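PDB 5VQE: beta-glucoside phosphorylase BglX from Unidentified, which probably cleaves beta-glucosides by phosphorolysis, transferring the glucosyl unit to phosphate, as a member of glycoside hydrolase family 3. Local coordinates for residues C48-V53 with T76-K81; R432-L437 with M539-L544; S210-S215 with I243-V248. All coordinates share one frame; numbering follows the deposited sequence.

Interaction 1 (C48-V53 with T76-K81); sequences CDPLDV and TQRLQK
Asp-49 and Arg-78 carry the charged part of this contact. Asp-49 OD1 stands 3.4 Å from Arg-78 NH2, a long, single-contact salt bridge that is not a hydrogen bond, with the carboxylate and guanidinium planes 38° apart. The same OD1 turns back on its own chain: Leu-51 N donates to Asp-49 OD1 at 3.2 Å from above the carboxylate plane, closing an Asx turn at the start of the 3-10 segment 50-53. One oxygen thus accepts the turn's N-H and faces the arginine; the turn bond probably limits the carboxylate's rotation.

A second kind of interaction involves the flat guanidinium and the carbons around it. Pro-50 CG lies over one face of the group, offset toward its rim and 3.8 Å from Arg-78 NH2. Leu-51 CD2 reaches the edge instead, near the guanidinium plane. A bend at chi3 of Arg-78 (54°) swings the group over the proline.

The remaining side-chain contacts are apolar and converge on a single methyl. Leu-79 CD2 is 3.8 Å from Leu-51 CD1, and the two side chains lie alongside, pointing opposite ways. Val-53 CG2 comes to 4.1 Å from Leu-79 CD2, the valine lying across the leucine, while Pro-50 CB makes a looser approach.

Both segments belong to the family 3 N-terminal domain, of the TIM-barrel clan. The loop 48-53 follows strand 38-42, and residues 76-81 lie on helix 69-82, which comes after the next strand, 61-64. Leu-79 continues inward onto Ile-42 of the first strand and onto Val-62 and Tyr-64 of the second, and Val-53 rests on Glu-40 and Ile-42, so the loop and the helix are packed together against adjacent parallel strands.

Interaction 2 (R432-L437 with M539-L544); sequences RLFKGL and MMIEKL
The backbone bond from Leu-544 N to Met-540 O, 2.8 Å long, spans one turn of helix 534-544 and sets side by side two residues whose side chains both meet Phe-434 of the facing helix. No hydrogen bond runs from one segment to the other; between residues 432-437 and 539-544 the contacts are all between carbon atoms. Phe-434 meets the other helix with the CD1-CE1-CZ side of its ring. Its CE1 is 3.7 Å from Ile-541 CD1 and 4.0 Å from Met-540 CG, both of which approach the ring obliquely. Leu-544 CD1 instead lies at the ring edge, in its plane, 3.9 Å from Phe-434 CZ. Three residues within about one helical turn line that side of the ring. With chi1 at -178°, Phe-434 extends the ring away from its own backbone N and toward helix 534-544.

The axes of the two short helical segments approach to 10.5 Å and their directions differ by 35°, so they run roughly the same way along the mixed sheet of the C-terminal part of the chain. Helix 429-441 connects strands 412-419 and 444-447 of that sheet, which pair in parallel, making a beta-alpha-beta crossover, and helix 534-544 follows strand 525-528. Phe-434 and Met-540 both touch Leu-509 on strand 506-510, and Leu-544 reaches Leu-507 on the same strand; the aromatic ring is consequently packed against both the neighbouring helix and the underlying sheet.

Leu-437 adds a second point of contact one turn further along. Its CB lies 3.7 Å from Ile-541 CG1, with the side chains meeting at an oblique angle, and Leu-437 CD1 also comes against that atom. Ile-541 is divided between the two partners: CG1 faces Leu-437, and its terminal CD1 serves mainly Phe-434.

Interaction 3 (S210-S215 with I243-V248); sequences SVNNLS and IRQPNV
Asn-212 and Gln-245 meet in the tightly knit part of the contact, where both side chains are buried. Gln-245 NE2 donates to Asn-212 OD1 at 3.1 Å and to Leu-214 O at 2.9 Å. The second bond is nearly straight (173°), with the acceptor in the glutamine amide plane. Asn-247 ND2 also reaches Leu-214 O, at 2.9 Å, and the two amides arrive from opposite faces of that carbonyl plane. Meanwhile Gln-245 OE1 accepts from Val-248 N at 2.8 Å, capping helix 246-252, and Asn-212 ND2 is held by Gly-197 O. Just upstream, where the parallel strands are short and weakly bonded, Arg-244 N to Ser-210 O and Asn-212 N to Arg-244 O flank Val-211, the partner of Arg-244.

Val-211 also makes a close, partly exposed apolar patch: CG1 rests on Pro-246 CD, and CG2 lies over one face of the Arg-244 guanidinium, 3.8 Å from Arg-244 NH2, which is hydrogen-bonded to Ser-209 O. Toward solvent lie the partly exposed Arg-244 and the exposed Asn-213, whose side chain starts away from the partner segment.

These residues join the ends of a beta-alpha-beta unit, strand 210-211, helix 216-232 and strand 237-244. As the sheet pairing runs out, side-chain amides take over its role with directed N-H and C=O groups, which is consistent with a defined alignment of the two loops as they enter their helices.

Interactions 1 and 3 both belong to the family 3 N-terminal domain, yet their nearest atoms are about 25 Å apart, and each joins different elements: a loop and a helix in interaction 1, two strand ends and the turns after them in interaction 3. Interaction 2 lies in the C-terminal sheet region, on the other side of the chain's centre from interaction 3, and pairs two helices. It is the buried one and purely apolar. Interactions 1 and 3 are partly buried and mix polar with apolar groups, but only interaction 1 includes a salt bridge, whereas interaction 3 relies on backbone and amide hydrogen bonds and comes closest to the bound sugar.

Interaction 1 (C48-V53 with T76-K81)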
loop_
_atom_site.group_PDB
_atom_site.type_symbol
_atom_site.label_atom_id
_atom_site.label_comp_id
_atom_site.label_asym_id
_atom_site.label_seq_id
_atom_site.Cartn_x
_atom_site.Cartn_y
_atom_site.Cartn_z
ATOM N N CYS A 48 -25.247 5.970 -2.950
ATOM C CA CYS A 48 -24.399 6.196 -1.788
ATOM C C CYS A 48 -24.159 7.691 -1.625
ATOM O O CYS A 48 -23.701 8.359 -2.557
ATOM C CB CYS A 48 -23.069 5.454 -1.932
ATOM S SG CYS A 48 -21.956 5.628 -0.521
ATOM N N ASP A 49 -24.469 8.207 -0.438
ATOM C CA ASP A 49 -24.326 9.625 -0.137
ATOM C C ASP A 49 -23.150 9.806 0.815
ATOM O O ASP A 49 -23.127 9.149 1.867
ATOM C CB ASP A 49 -25.621 10.154 0.483
ATOM C CG ASP A 49 -25.572 11.641 0.794
ATOM O OD1 ASP A 49 -24.550 12.293 0.494
ATOM O OD2 ASP A 49 -26.569 12.161 1.343
ATOM N N PRO A 50 -22.153 10.648 0.506
ATOM C CA PRO A 50 -21.014 10.782 1.436
ATOM C C PRO A 50 -21.416 11.253 2.820
ATOM O O PRO A 50 -20.825 10.814 3.814
ATOM C CB PRO A 50 -20.096 11.797 0.735
ATOM C CG PRO A 50 -20.968 12.494 -0.265
ATOM C CD PRO A 50 -21.974 11.476 -0.699
ATOM N N LEU A 51 -22.411 12.133 2.920
ATOM C CA LEU A 51 -22.861 12.616 4.220
ATOM C C LEU A 51 -23.510 11.526 5.062
ATOM O O LEU A 51 -23.874 11.800 6.211
ATOM C CB LEU A 51 -23.840 13.782 4.041
ATOM C CG LEU A 51 -23.289 15.206 3.876
ATOM C CD1 LEU A 51 -21.847 15.248 3.396
ATOM C CD2 LEU A 51 -24.186 16.001 2.929
ATOM N N ASP A 52 -23.673 10.310 4.530
ATOM C CA ASP A 52 -24.106 9.194 5.359
ATOM C C ASP A 52 -23.098 8.859 6.446
ATOM O O ASP A 52 -23.457 8.191 7.421
ATOM C CB ASP A 52 -24.357 7.950 4.505
ATOM C CG ASP A 52 -25.702 7.980 3.811
ATOM O OD1 ASP A 52 -26.365 9.038 3.836
ATOM O OD2 ASP A 52 -26.098 6.937 3.249
ATOM N N VAL A 53 -21.843 9.295 6.308
ATOM C CA VAL A 53 -20.869 9.055 7.366
ATOM C C VAL A 53 -21.196 9.822 8.636
ATOM O O VAL A 53 -20.564 9.587 9.669
ATOM C CB VAL A 53 -19.433 9.415 6.925
ATOM C CG1 VAL A 53 -19.070 8.690 5.634
ATOM C CG2 VAL A 53 -19.249 10.921 6.777
ATOM N N THR A 76 -14.739 16.658 -0.606
ATOM C CA THR A 76 -14.033 17.358 0.463
ATOM C C THR A 76 -14.768 18.632 0.862
ATOM O O THR A 76 -14.918 18.926 2.053
ATOM C CB THR A 76 -12.605 17.687 0.031
ATOM O OG1 THR A 76 -11.867 16.473 -0.135
ATOM C CG2 THR A 76 -11.906 18.566 1.078
ATOM N N GLN A 77 -15.217 19.411 -0.125
ATOM C CA GLN A 77 -15.936 20.643 0.175
ATOM C C GLN A 77 -17.210 20.348 0.949
ATOM O O GLN A 77 -17.485 20.963 1.988
ATOM C CB GLN A 77 -16.254 21.386 -1.125
ATOM C CG GLN A 77 -15.041 22.025 -1.777
ATOM C CD GLN A 77 -15.353 22.586 -3.153
ATOM O OE1 GLN A 77 -15.700 21.844 -4.073
ATOM N NE2 GLN A 77 -15.240 23.901 -3.298
ATOM N N ARG A 78 -17.998 19.398 0.459
ATOM C CA ARG A 78 -19.255 19.068 1.114
ATOM C C ARG A 78 -19.018 18.546 2.524
ATOM O O ARG A 78 -19.674 18.978 3.480
ATOM C CB ARG A 78 -20.001 18.043 0.278
ATOM C CG ARG A 78 -20.402 18.564 -1.094
ATOM C CD ARG A 78 -20.939 17.438 -1.934
ATOM N NE ARG A 78 -22.026 16.740 -1.264
ATOM C CZ ARG A 78 -22.648 15.678 -1.761
ATOM N NH1 ARG A 78 -22.289 15.181 -2.941
ATOM N NH2 ARG A 78 -23.631 15.113 -1.074
ATOM N N LEU A 79 -18.073 17.620 2.674
ATOM C CA LEU A 79 -17.830 17.021 3.981
ATOM C C LEU A 79 -17.329 18.054 4.976
ATOM O O LEU A 79 -17.848 18.159 6.093
ATOM C CB LEU A 79 -16.831 15.876 3.850
ATOM C CG LEU A 79 -17.390 14.612 3.219
ATOM C CD1 LEU A 79 -16.246 13.681 2.850
ATOM C CD2 LEU A 79 -18.369 13.930 4.159
ATOM N N GLN A 80 -16.313 18.827 4.593
ATOM C CA GLN A 80 -15.702 19.741 5.546
ATOM C C GLN A 80 -16.672 20.832 5.977
ATOM O O GLN A 80 -16.743 21.171 7.163
ATOM C CB GLN A 80 -14.439 20.356 4.953
ATOM C CG GLN A 80 -13.294 19.362 4.729
ATOM C CD GLN A 80 -12.616 18.924 6.020
ATOM O OE1 GLN A 80 -13.219 18.921 7.089
ATOM N NE2 GLN A 80 -11.350 18.539 5.916
ATOM N N LYS A 81 -17.417 21.413 5.034
ATOM C CA LYS A 81 -18.346 22.473 5.407
ATOM C C LYS A 81 -19.498 21.951 6.262
ATOM O O LYS A 81 -20.081 22.721 7.030
ATOM C CB LYS A 81 -18.872 23.173 4.153
ATOM C CG LYS A 81 -17.875 24.149 3.538
#

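Interaction 2 (R432-L437 with M539-L544)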
loop_
_atom_site.group_PDB
_atom_site.type_symbol
_atom_site.label_atom_id
_atom_site.label_comp_id
_atom_site.label_asym_id
_atom_site.label_seq_id
_atom_site.Cartn_x
_atom_site.Cartn_y
_atom_site.Cartn_z
ATOM N N ARG A 432 -2.318 -5.421 -24.130
ATOM C CA ARG A 432 -2.683 -5.005 -25.483
ATOM C C ARG A 432 -1.698 -3.969 -26.008
ATOM O O ARG A 432 -1.223 -4.061 -27.147
ATOM C CB ARG A 432 -4.101 -4.434 -25.506
ATOM C CG ARG A 432 -5.220 -5.452 -25.331
ATOM C CD ARG A 432 -6.575 -4.800 -25.639
ATOM N NE ARG A 432 -7.712 -5.662 -25.319
ATOM C CZ ARG A 432 -8.185 -6.626 -26.108
ATOM N NH1 ARG A 432 -7.620 -6.883 -27.283
ATOM N NH2 ARG A 432 -9.231 -7.343 -25.715
ATOM N N LEU A 433 -1.374 -2.971 -25.183
ATOM C CA LEU A 433 -0.373 -1.986 -25.579
ATOM C C LEU A 433 0.940 -2.668 -25.928
ATOM O O LEU A 433 1.522 -2.419 -26.993
ATOM C CB LEU A 433 -0.168 -0.962 -24.458
ATOM C CG LEU A 433 0.935 0.070 -24.732
ATOM C CD1 LEU A 433 0.577 0.941 -25.941
ATOM C CD2 LEU A 433 1.208 0.922 -23.499
ATOM N N PHE A 434 1.425 -3.534 -25.033
ATOM C CA PHE A 434 2.667 -4.259 -25.274
ATOM C C PHE A 434 2.599 -5.023 -26.590
ATOM O O PHE A 434 3.540 -4.988 -27.392
ATOM C CB PHE A 434 2.946 -5.204 -24.095
ATOM C CG PHE A 434 4.239 -5.966 -24.205
ATOM C CD1 PHE A 434 5.453 -5.340 -23.981
ATOM C CD2 PHE A 434 4.236 -7.322 -24.495
ATOM C CE1 PHE A 434 6.637 -6.037 -24.062
ATOM C CE2 PHE A 434 5.412 -8.023 -24.588
ATOM C CZ PHE A 434 6.625 -7.382 -24.368
ATOM N N LYS A 435 1.481 -5.710 -26.839
ATOM C CA LYS A 435 1.317 -6.421 -28.103
ATOM C C LYS A 435 1.451 -5.461 -29.281
ATOM O O LYS A 435 2.205 -5.718 -30.226
ATOM C CB LYS A 435 -0.037 -7.133 -28.136
ATOM C CG LYS A 435 -0.282 -7.992 -29.386
ATOM C CD LYS A 435 -1.549 -8.819 -29.236
ATOM C CE LYS A 435 -1.748 -9.801 -30.386
ATOM N NZ LYS A 435 -2.072 -9.114 -31.674
ATOM N N GLY A 436 0.734 -4.339 -29.229
ATOM C CA GLY A 436 0.803 -3.375 -30.320
ATOM C C GLY A 436 2.198 -2.824 -30.544
ATOM O O GLY A 436 2.616 -2.616 -31.685
ATOM N N LEU A 437 2.935 -2.561 -29.461
ATOM C CA LEU A 437 4.270 -2.000 -29.609
ATOM C C LEU A 437 5.244 -3.008 -30.201
ATOM O O LEU A 437 6.153 -2.617 -30.936
ATOM C CB LEU A 437 4.785 -1.479 -28.262
ATOM C CG LEU A 437 4.026 -0.287 -27.670
ATOM C CD1 LEU A 437 4.647 0.121 -26.337
ATOM C CD2 LEU A 437 3.995 0.907 -28.625
ATOM N N MET A 539 8.921 1.285 -21.581
ATOM C CA MET A 539 10.348 1.142 -21.303
ATOM C C MET A 539 10.803 -0.305 -21.453
ATOM O O MET A 539 11.955 -0.557 -21.828
ATOM C CB MET A 539 10.675 1.672 -19.906
ATOM C CG MET A 539 10.642 3.187 -19.786
ATOM S SD MET A 539 11.640 4.014 -21.061
ATOM C CE MET A 539 13.210 3.233 -20.828
ATOM N N MET A 540 9.926 -1.266 -21.175
ATOM C CA MET A 540 10.257 -2.659 -21.452
ATOM C C MET A 540 10.581 -2.850 -22.928
ATOM O O MET A 540 11.570 -3.497 -23.283
ATOM C CB MET A 540 9.090 -3.556 -21.039
ATOM C CG MET A 540 9.330 -5.040 -21.272
ATOM S SD MET A 540 10.626 -5.720 -20.228
ATOM C CE MET A 540 9.751 -5.830 -18.673
ATOM N N ILE A 541 9.736 -2.305 -23.805
ATOM C CA ILE A 541 9.975 -2.389 -25.242
ATOM C C ILE A 541 11.345 -1.823 -25.582
ATOM O O ILE A 541 12.131 -2.452 -26.298
ATOM C CB ILE A 541 8.853 -1.664 -26.009
ATOM C CG1 ILE A 541 7.582 -2.516 -26.023
ATOM C CG2 ILE A 541 9.289 -1.302 -27.437
ATOM C CD1 ILE A 541 7.677 -3.799 -26.860
ATOM N N GLU A 542 11.655 -0.624 -25.075
ATOM C CA GLU A 542 12.945 -0.020 -25.390
ATOM C C GLU A 542 14.089 -0.937 -24.989
ATOM O O GLU A 542 15.082 -1.058 -25.714
ATOM C CB GLU A 542 13.075 1.342 -24.705
ATOM C CG GLU A 542 12.041 2.353 -25.156
ATOM C CD GLU A 542 12.094 2.596 -26.653
ATOM O OE1 GLU A 542 13.200 2.865 -27.157
ATOM O OE2 GLU A 542 11.044 2.495 -27.327
ATOM N N LYS A 543 13.966 -1.610 -23.847
ATOM C CA LYS A 543 15.079 -2.404 -23.350
ATOM C C LYS A 543 15.171 -3.748 -24.063
ATOM O O LYS A 543 16.274 -4.241 -24.326
ATOM C CB LYS A 543 14.935 -2.580 -21.841
ATOM C CG LYS A 543 15.163 -1.278 -21.077
ATOM C CD LYS A 543 14.610 -1.338 -19.659
ATOM C CE LYS A 543 14.568 0.040 -19.017
ATOM N NZ LYS A 543 15.897 0.714 -19.037
ATOM N N LEU A 544 14.030 -4.355 -24.386
ATOM C CA LEU A 544 14.059 -5.600 -25.144
ATOM C C LEU A 544 14.681 -5.390 -26.518
ATOM O O LEU A 544 15.415 -6.251 -27.011
ATOM C CB LEU A 544 12.650 -6.163 -25.283
ATOM C CG LEU A 544 12.009 -6.655 -23.987
ATOM C CD1 LEU A 544 10.557 -7.034 -24.234
ATOM C CD2 LEU A 544 12.774 -7.815 -23.401
#

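Interaction 3 (S210-S215 with I243-V248)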
loop_
_atom_site.group_PDB
_atom_site.type_symbol
_atom_site.label_atom_id
_atom_site.label_comp_id
_atom_site.label_asym_id
_atom_site.label_seq_id
_atom_site.Cartn_x
_atom_site.Cartn_y
_atom_site.Cartn_z
ATOM N N SER A 210 -2.497 -12.748 11.247
ATOM C CA SER A 210 -1.208 -13.307 10.873
ATOM C C SER A 210 -0.179 -13.014 11.968
ATOM O O SER A 210 -0.406 -12.208 12.875
ATOM C CB SER A 210 -0.771 -12.766 9.512
ATOM O OG SER A 210 -0.568 -11.368 9.536
ATOM N N VAL A 211 0.955 -13.707 11.900
ATOM C CA VAL A 211 1.867 -13.802 13.038
ATOM C C VAL A 211 3.287 -13.487 12.591
ATOM O O VAL A 211 3.836 -14.167 11.712
ATOM C CB VAL A 211 1.806 -15.190 13.700
ATOM C CG1 VAL A 211 2.666 -15.232 14.955
ATOM C CG2 VAL A 211 0.374 -15.536 14.045
ATOM N N ASN A 212 3.880 -12.463 13.202
ATOM C CA ASN A 212 5.311 -12.175 13.108
ATOM C C ASN A 212 5.984 -12.971 14.224
ATOM O O ASN A 212 5.897 -12.611 15.400
ATOM C CB ASN A 212 5.541 -10.670 13.228
ATOM C CG ASN A 212 6.989 -10.267 13.059
ATOM O OD1 ASN A 212 7.900 -10.941 13.534
ATOM N ND2 ASN A 212 7.209 -9.142 12.381
ATOM N N ASN A 213 6.625 -14.088 13.868
ATOM C CA ASN A 213 7.102 -15.052 14.853
ATOM C C ASN A 213 8.612 -14.983 15.068
ATOM O O ASN A 213 9.205 -15.924 15.616
ATOM C CB ASN A 213 6.678 -16.467 14.452
ATOM C CG ASN A 213 7.388 -16.968 13.214
ATOM O OD1 ASN A 213 7.660 -16.210 12.284
ATOM N ND2 ASN A 213 7.696 -18.259 13.196
ATOM N N LEU A 214 9.245 -13.897 14.645
ATOM C CA LEU A 214 10.641 -13.678 14.989
ATOM C C LEU A 214 10.803 -13.687 16.507
ATOM O O LEU A 214 9.868 -13.392 17.258
ATOM C CB LEU A 214 11.131 -12.350 14.407
ATOM C CG LEU A 214 11.113 -12.199 12.878
ATOM C CD1 LEU A 214 11.586 -10.799 12.473
ATOM C CD2 LEU A 214 11.979 -13.259 12.203
ATOM N N SER A 215 11.994 -14.057 16.962
ATOM C CA SER A 215 12.332 -13.853 18.357
ATOM C C SER A 215 12.261 -12.366 18.675
ATOM O O SER A 215 12.302 -11.512 17.784
ATOM C CB SER A 215 13.726 -14.389 18.656
ATOM O OG SER A 215 14.713 -13.562 18.075
ATOM N N ILE A 243 -1.809 -8.010 13.259
ATOM C CA ILE A 243 -0.669 -8.914 13.222
ATOM C C ILE A 243 -0.179 -9.093 14.650
ATOM O O ILE A 243 -0.011 -8.110 15.378
ATOM C CB ILE A 243 0.459 -8.359 12.328
ATOM C CG1 ILE A 243 -0.035 -8.130 10.892
ATOM C CG2 ILE A 243 1.656 -9.279 12.351
ATOM C CD1 ILE A 243 0.897 -7.291 10.043
ATOM N N ARG A 244 0.062 -10.336 15.045
ATOM C CA ARG A 244 0.620 -10.625 16.361
ATOM C C ARG A 244 2.141 -10.702 16.301
ATOM O O ARG A 244 2.723 -11.046 15.266
ATOM C CB ARG A 244 0.066 -11.943 16.907
ATOM C CG ARG A 244 -1.344 -11.823 17.439
ATOM C CD ARG A 244 -1.963 -13.176 17.716
ATOM N NE ARG A 244 -2.379 -13.839 16.491
ATOM C CZ ARG A 244 -2.882 -15.069 16.442
ATOM N NH1 ARG A 244 -3.031 -15.776 17.558
ATOM N NH2 ARG A 244 -3.238 -15.594 15.278
ATOM N N GLN A 245 2.781 -10.366 17.425
ATOM C CA GLN A 245 4.211 -10.611 17.639
ATOM C C GLN A 245 4.312 -11.249 19.016
ATOM O O GLN A 245 4.581 -10.571 20.020
ATOM C CB GLN A 245 5.045 -9.334 17.539
ATOM C CG GLN A 245 6.381 -9.514 16.826
ATOM C CD GLN A 245 7.216 -10.673 17.376
ATOM O OE1 GLN A 245 7.014 -11.115 18.509
ATOM N NE2 GLN A 245 8.173 -11.155 16.573
ATOM N N PRO A 246 4.045 -12.549 19.110
ATOM C CA PRO A 246 3.957 -13.173 20.442
ATOM C C PRO A 246 5.234 -13.057 21.250
ATOM O O PRO A 246 5.175 -12.885 22.474
ATOM C CB PRO A 246 3.606 -14.633 20.122
ATOM C CG PRO A 246 3.887 -14.816 18.674
ATOM C CD PRO A 246 3.697 -13.487 18.034
ATOM N N ASN A 247 6.397 -13.126 20.600
ATOM C CA ASN A 247 7.654 -13.149 21.346
ATOM C C ASN A 247 7.988 -11.776 21.907
ATOM O O ASN A 247 8.519 -11.664 23.019
ATOM C CB ASN A 247 8.776 -13.671 20.450
ATOM C CG ASN A 247 8.620 -15.149 20.140
ATOM O OD1 ASN A 247 8.259 -15.932 21.013
ATOM N ND2 ASN A 247 8.866 -15.532 18.894
ATOM N N VAL A 248 7.684 -10.718 21.157
ATOM C CA VAL A 248 7.828 -9.370 21.699
ATOM C C VAL A 248 6.811 -9.144 22.805
ATOM O O VAL A 248 7.114 -8.527 23.833
ATOM C CB VAL A 248 7.685 -8.327 20.575
ATOM C CG1 VAL A 248 7.622 -6.909 21.139
ATOM C CG2 VAL A 248 8.850 -8.455 19.594
#